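Local coordinates for extracellular endo-alpha-(1->5)-L-arabinanase 1 (Bacillus subtilis, PDB 1UV4), which cuts internal alpha-1,5-L-arabinofuranosyl linkages in linear arabinan and branched sugar beet arabinan, a step in plant cell-wall breakdown, and binds calcium, at residues A3-H13 with I276-L284. Numbering follows the deposited sequence.
Sequences AFWGASNELLH and IPKLLINDL
Trp5 of strand 4-8 meets Ile281 and Asp283 of strand 276-283. Its indole is held in two ways. CG2 of Ile281 sits over one face of its six-membered ring, 3.8 Å from the centroid, a CH-pi contact. At the ring edge, NE1 gives a nearly straight hydrogen bond (167°) to OD1 of Asp283, 3.0 Å away. That oxygen is met from above the carboxylate plane, while it lies in the plane of the indole. The other oxygen, OD2, takes the backbone N of Ala3 on its anti lone pair, so one carboxylate holds both residues. Trp5 N also bonds Ile281 O at 2.8 Å. This end is well bonded but more open: Ala3 is exposed, and a water bridges its N, Asn282 ND2 and Asp283 O.

The two strands run antiparallel, in a four-stranded propeller blade of this family 43 glycosidase. Strand 4-8 forms one edge of the blade, beside 276-283, the last strand of the chain. This joins the two chain ends and closes the ring of blades, the "Velcro" closure known from other propellers. Midway along the pair, Ile281 N to Gly6 O is a weak bond, 3.3 Å.

Packing is tight at buried Ser8. Its CB-OG bond is turned between the backbone N and carbonyl carbon (chi1 67°), which brings OG to Leu279 N at 2.9 Å. The same hydroxyl donates to Glu10 O, in the carbonyl plane, across the corner at 9-10. Beyond it, Leu12 N reaches Pro277 O. Leu12 and Leu279 lie side by side, their CD2 methyls in contact.

Ala7 CB packs on Leu280 CD1, 3.6 Å away. On the same face, exposed Phe4 is looser. It meets the other strand with its ring edge: CD1 lies 3.4 Å from OD1 of Asn282, an oxygen hydrogen-bonded to Arg266, and CE1 touches Leu280.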
ATOM      1  N   ALA A   3     -17.773 -11.792   2.348  1.00 14.02           N
ATOM      2  CA  ALA A   3     -18.636 -10.883   3.138  1.00 13.31           C
ATOM      3  C   ALA A   3     -17.836  -9.744   3.724  1.00 12.99           C
ATOM      4  O   ALA A   3     -16.616  -9.797   3.778  1.00 13.06           O
ATOM      5  CB  ALA A   3     -19.329 -11.636   4.272  1.00 13.13           C
ATOM      6  N   PHE A   4     -18.578  -8.750   4.203  1.00 13.94           N
ATOM      7  CA  PHE A   4     -18.018  -7.576   4.818  1.00 12.70           C
ATOM      8  C   PHE A   4     -17.805  -7.899   6.289  1.00 13.92           C
ATOM      9  O   PHE A   4     -18.746  -8.198   7.004  1.00 14.72           O
ATOM     10  CB  PHE A   4     -18.992  -6.393   4.621  1.00 12.67           C
ATOM     11  CG  PHE A   4     -18.613  -5.135   5.340  1.00 13.40           C
ATOM     12  CD1 PHE A   4     -17.376  -4.538   5.143  1.00 13.23           C
ATOM     13  CD2 PHE A   4     -19.525  -4.522   6.203  1.00 12.93           C
ATOM     14  CE1 PHE A   4     -17.046  -3.384   5.790  1.00 14.24           C
ATOM     15  CE2 PHE A   4     -19.201  -3.358   6.843  1.00 13.19           C
ATOM     16  CZ  PHE A   4     -17.967  -2.786   6.641  1.00 13.85           C
ATOM     17  N   TRP A   5     -16.551  -7.822   6.732  1.00 14.41           N
ATOM     18  CA  TRP A   5     -16.219  -8.139   8.124  1.00 14.35           C
ATOM     19  C   TRP A   5     -16.671  -7.042   9.062  1.00 14.16           C
ATOM     20  O   TRP A   5     -17.054  -7.302  10.183  1.00 15.74           O
ATOM     21  CB  TRP A   5     -14.713  -8.283   8.320  1.00 14.74           C
ATOM     22  CG  TRP A   5     -14.088  -9.479   7.676  1.00 13.80           C
ATOM     23  CD1 TRP A   5     -14.572 -10.236   6.640  1.00 13.79           C
ATOM     24  CD2 TRP A   5     -12.828 -10.050   8.031  1.00 12.41           C
ATOM     25  NE1 TRP A   5     -13.678 -11.233   6.343  1.00 15.20           N
ATOM     26  CE2 TRP A   5     -12.600 -11.132   7.177  1.00 13.62           C
ATOM     27  CE3 TRP A   5     -11.845  -9.726   8.969  1.00 12.51           C
ATOM     28  CZ2 TRP A   5     -11.442 -11.900   7.249  1.00 15.18           C
ATOM     29  CZ3 TRP A   5     -10.716 -10.460   9.035  1.00 14.81           C
ATOM     30  CH2 TRP A   5     -10.516 -11.548   8.200  1.00 13.58           C
ATOM     31  N   GLY A   6     -16.589  -5.813   8.575  1.00 13.77           N
ATOM     32  CA  GLY A   6     -16.977  -4.632   9.319  1.00 13.11           C
ATOM     33  C   GLY A   6     -15.958  -3.545   9.131  1.00 14.03           C
ATOM     34  O   GLY A   6     -14.952  -3.726   8.444  1.00 15.03           O
ATOM     35  N   ALA A   7     -16.236  -2.406   9.749  1.00 13.55           N
ATOM     36  CA  ALA A   7     -15.376  -1.235   9.757  1.00 13.11           C
ATOM     37  C   ALA A   7     -14.895  -1.011  11.187  1.00 13.59           C
ATOM     38  O   ALA A   7     -15.645  -1.194  12.182  1.00 14.47           O
ATOM     39  CB  ALA A   7     -16.154  -0.028   9.286  1.00 12.98           C
ATOM     40  N   SER A   8     -13.646  -0.564  11.281  1.00 13.36           N
ATOM     41  CA  SER A   8     -13.037  -0.291  12.572  1.00 14.34           C
ATOM     42  C   SER A   8     -13.649   0.909  13.265  1.00 14.61           C
ATOM     43  O   SER A   8     -14.177   1.843  12.634  1.00 16.38           O
ATOM     44  CB  SER A   8     -11.545  -0.047  12.433  1.00 14.13           C
ATOM     45  OG  SER A   8     -11.256   1.137  11.724  1.00 14.50           O
ATOM     46  N   ASN A   9     -13.542   0.838  14.586  1.00 15.89           N
ATOM     47  CA  ASN A   9     -13.718   1.930  15.515  1.00 15.45           C
ATOM     48  C   ASN A   9     -12.645   3.020  15.350  1.00 15.19           C
ATOM     49  O   ASN A   9     -12.910   4.242  15.266  1.00 15.42           O
ATOM     50  CB  ASN A   9     -13.730   1.307  16.949  1.00 16.26           C
ATOM     51  CG  ASN A   9     -12.437   0.456  17.312  0.50 12.33           C
ATOM     52  OD1 ASN A   9     -11.903  -0.353  16.503  0.50  2.00           O
ATOM     53  ND2 ASN A   9     -11.982   0.614  18.570  0.50 10.86           N
ATOM     54  N   GLU A  10     -11.426   2.547  15.250  1.00 14.93           N
ATOM     55  CA  GLU A  10     -10.259   3.396  15.190  1.00 14.16           C
ATOM     56  C   GLU A  10      -9.976   3.881  13.785  1.00 13.84           C
ATOM     57  O   GLU A  10     -10.167   3.182  12.788  1.00 14.42           O
ATOM     58  CB  GLU A  10      -9.025   2.653  15.724  1.00 14.43           C
ATOM     59  CG  GLU A  10      -9.021   2.457  17.217  1.00 15.71           C
ATOM     60  CD  GLU A  10      -8.772   3.724  18.023  1.00 14.42           C
ATOM     61  OE1 GLU A  10      -8.374   4.781  17.465  1.00 15.16           O
ATOM     62  OE2 GLU A  10      -8.934   3.668  19.270  1.00 19.01           O
ATOM     63  N   LEU A  11      -9.481   5.101  13.733  1.00 13.04           N
ATOM     64  CA  LEU A  11      -9.015   5.706  12.510  1.00 13.58           C
ATOM     65  C   LEU A  11      -7.851   4.875  11.948  1.00 12.21           C
ATOM     66  O   LEU A  11      -6.971   4.442  12.682  1.00 11.96           O
ATOM     67  CB  LEU A  11      -8.486   7.121  12.837  1.00 13.75           C
ATOM     68  CG  LEU A  11      -7.895   8.024  11.753  1.00 15.61           C
ATOM     69  CD1 LEU A  11      -7.996   9.464  12.169  1.00 13.47           C
ATOM     70  CD2 LEU A  11      -6.464   7.684  11.354  1.00 15.04           C
ATOM     71  N   LEU A  12      -7.834   4.634  10.640  1.00 11.13           N
ATOM     72  CA  LEU A  12      -6.645   4.110   9.998  1.00 11.77           C
ATOM     73  C   LEU A  12      -6.649   4.500   8.536  1.00 10.86           C
ATOM     74  O   LEU A  12      -7.669   4.442   7.914  1.00 11.34           O
ATOM     75  CB  LEU A  12      -6.520   2.557  10.119  1.00 11.34           C
ATOM     76  CG  LEU A  12      -5.123   2.021   9.905  1.00 12.34           C
ATOM     77  CD1 LEU A  12      -4.092   2.516  10.893  1.00 13.03           C
ATOM     78  CD2 LEU A  12      -5.214   0.476   9.969  1.00 13.63           C
ATOM     79  N   HIS A  13      -5.483   4.897   8.036  1.00 11.43           N
ATOM     80  CA  HIS A  13      -5.328   5.319   6.649  1.00 11.40           C
ATOM     81  C   HIS A  13      -4.149   4.554   6.041  1.00 11.89           C
ATOM     82  O   HIS A  13      -3.122   4.353   6.669  1.00 12.45           O
ATOM     83  CB  HIS A  13      -5.006   6.852   6.647  1.00 12.00           C
ATOM     84  CG  HIS A  13      -5.113   7.511   5.307  1.00 15.37           C
ATOM     85  ND1 HIS A  13      -4.176   8.421   4.877  1.00 21.77           N
ATOM     86  CD2 HIS A  13      -6.027   7.414   4.317  1.00 22.00           C
ATOM     87  CE1 HIS A  13      -4.507   8.844   3.670  1.00 22.25           C
ATOM     88  NE2 HIS A  13      -5.620   8.245   3.303  1.00 23.30           N
ATOM     89  N   ILE A 276     -13.934  10.562   8.942  1.00 13.37           N
ATOM     90  CA  ILE A 276     -12.699   9.944   9.438  1.00 13.40           C
ATOM     91  C   ILE A 276     -12.460   8.644   8.637  1.00 12.89           C
ATOM     92  O   ILE A 276     -13.393   7.899   8.401  1.00 12.78           O
ATOM     93  CB  ILE A 276     -12.815   9.631  10.946  1.00 13.36           C
ATOM     94  CG1 ILE A 276     -12.883  10.937  11.773  1.00 17.10           C
ATOM     95  CG2 ILE A 276     -11.696   8.695  11.443  1.00 15.99           C
ATOM     96  CD1 ILE A 276     -13.460  10.772  13.152  1.00 21.11           C
ATOM     97  N   PRO A 277     -11.230   8.389   8.169  1.00 12.99           N
ATOM     98  CA  PRO A 277     -10.950   7.118   7.485  1.00 12.18           C
ATOM     99  C   PRO A 277     -10.861   5.976   8.522  1.00 11.76           C
ATOM    100  O   PRO A 277     -10.144   6.048   9.527  1.00 12.52           O
ATOM    101  CB  PRO A 277      -9.583   7.344   6.847  1.00 12.76           C
ATOM    102  CG  PRO A 277      -8.891   8.329   7.730  1.00 12.43           C
ATOM    103  CD  PRO A 277      -9.999   9.204   8.266  1.00 12.80           C
ATOM    104  N   LYS A 278     -11.576   4.905   8.215  1.00 12.49           N
ATOM    105  CA  LYS A 278     -11.600   3.693   9.004  1.00 12.11           C
ATOM    106  C   LYS A 278     -11.115   2.525   8.156  1.00 11.36           C
ATOM    107  O   LYS A 278     -11.171   2.543   6.917  1.00 12.84           O
ATOM    108  CB  LYS A 278     -13.013   3.410   9.500  1.00 11.71           C
ATOM    109  CG  LYS A 278     -13.714   4.601  10.170  1.00 14.35           C
ATOM    110  CD  LYS A 278     -13.018   4.993  11.476  1.00 18.76           C
ATOM    111  CE  LYS A 278     -13.890   5.942  12.400  1.00 22.33           C
ATOM    112  NZ  LYS A 278     -15.326   5.548  12.456  1.00 24.53           N
ATOM    113  N   LEU A 279     -10.716   1.464   8.862  1.00 11.92           N
ATOM    114  CA  LEU A 279     -10.320   0.179   8.263  1.00 11.62           C
ATOM    115  C   LEU A 279     -11.547  -0.673   7.967  1.00 11.51           C
ATOM    116  O   LEU A 279     -12.267  -1.044   8.885  1.00 13.05           O
ATOM    117  CB  LEU A 279      -9.404  -0.544   9.223  1.00 11.74           C
ATOM    118  CG  LEU A 279      -8.952  -1.948   8.849  1.00 11.49           C
ATOM    119  CD1 LEU A 279      -8.227  -1.987   7.554  1.00 14.29           C
ATOM    120  CD2 LEU A 279      -8.048  -2.511   9.926  1.00 12.95           C
ATOM    121  N   LEU A 280     -11.766  -0.988   6.686  1.00 11.58           N
ATOM    122  CA  LEU A 280     -12.861  -1.859   6.237  1.00 11.99           C
ATOM    123  C   LEU A 280     -12.219  -3.107   5.656  1.00 11.25           C
ATOM    124  O   LEU A 280     -11.186  -3.076   4.988  1.00 12.45           O
ATOM    125  CB  LEU A 280     -13.717  -1.203   5.184  1.00 12.56           C
ATOM    126  CG  LEU A 280     -14.776  -0.232   5.668  1.00 12.59           C
ATOM    127  CD1 LEU A 280     -14.250   0.964   6.380  1.00 15.05           C
ATOM    128  CD2 LEU A 280     -15.637   0.225   4.487  1.00 15.01           C
ATOM    129  N   ILE A 281     -12.830  -4.243   5.944  1.00 10.79           N
ATOM    130  CA  ILE A 281     -12.267  -5.531   5.548  1.00 11.42           C
ATOM    131  C   ILE A 281     -13.348  -6.408   4.923  1.00 11.78           C
ATOM    132  O   ILE A 281     -14.433  -6.530   5.482  1.00 12.19           O
ATOM    133  CB  ILE A 281     -11.644  -6.248   6.774  1.00 11.22           C
ATOM    134  CG1 ILE A 281     -10.663  -5.329   7.531  1.00 11.43           C
ATOM    135  CG2 ILE A 281     -10.978  -7.542   6.321  1.00 13.50           C
ATOM    136  CD1 ILE A 281     -10.022  -5.999   8.693  1.00 12.32           C
ATOM    137  N   ASN A 282     -13.033  -7.008   3.774  1.00 12.56           N
ATOM    138  CA  ASN A 282     -13.923  -7.968   3.125  1.00 12.83           C
ATOM    139  C   ASN A 282     -13.166  -9.221   2.759  1.00 12.62           C
ATOM    140  O   ASN A 282     -11.979  -9.175   2.514  1.00 13.66           O
ATOM    141  CB  ASN A 282     -14.465  -7.423   1.792  1.00 12.83           C
ATOM    142  CG  ASN A 282     -15.684  -6.563   1.950  1.00 13.68           C
ATOM    143  OD1 ASN A 282     -15.574  -5.452   2.465  1.00 16.77           O
ATOM    144  ND2 ASN A 282     -16.827  -7.052   1.488  1.00 15.81           N
ATOM    145  N   ASP A 283     -13.870 -10.342   2.630  1.00 11.77           N
ATOM    146  CA  ASP A 283     -13.312 -11.501   1.935  1.00 12.94           C
ATOM    147  C   ASP A 283     -13.165 -11.153   0.471  1.00 13.73           C
ATOM    148  O   ASP A 283     -13.931 -10.342  -0.077  1.00 13.36           O
ATOM    149  CB  ASP A 283     -14.256 -12.644   2.032  1.00 11.88           C
ATOM    150  CG  ASP A 283     -14.540 -13.034   3.454  1.00 14.10           C
ATOM    151  OD1 ASP A 283     -13.568 -13.311   4.193  1.00 14.79           O
ATOM    152  OD2 ASP A 283     -15.689 -13.072   3.935  1.00 19.73           O
ATOM    153  N   LEU A 284     -12.171 -11.757  -0.161  1.00 13.98           N
ATOM    154  CA  LEU A 284     -11.901 -11.603  -1.592  1.00 15.59           C
ATOM    155  C   LEU A 284     -12.026 -12.959  -2.242  1.00 15.58           C
ATOM    156  O   LEU A 284     -11.469 -13.959  -1.745  1.00 16.90           O
ATOM    157  CB  LEU A 284     -10.474 -11.096  -1.793  1.00 16.84           C
ATOM    158  CG  LEU A 284     -10.070 -10.232  -2.968  1.00 20.44           C
ATOM    159  CD1 LEU A 284     -11.031  -9.107  -3.222  1.00 18.80           C
ATOM    160  CD2 LEU A 284      -8.656  -9.739  -2.679  1.00 20.06           C
TER
HETATM  161  O   HOH W   1     -16.691  -9.847   0.415  1.00 24.47           O
HETATM  162  O   HOH W   2     -17.097   2.980  11.869  1.00 44.09           O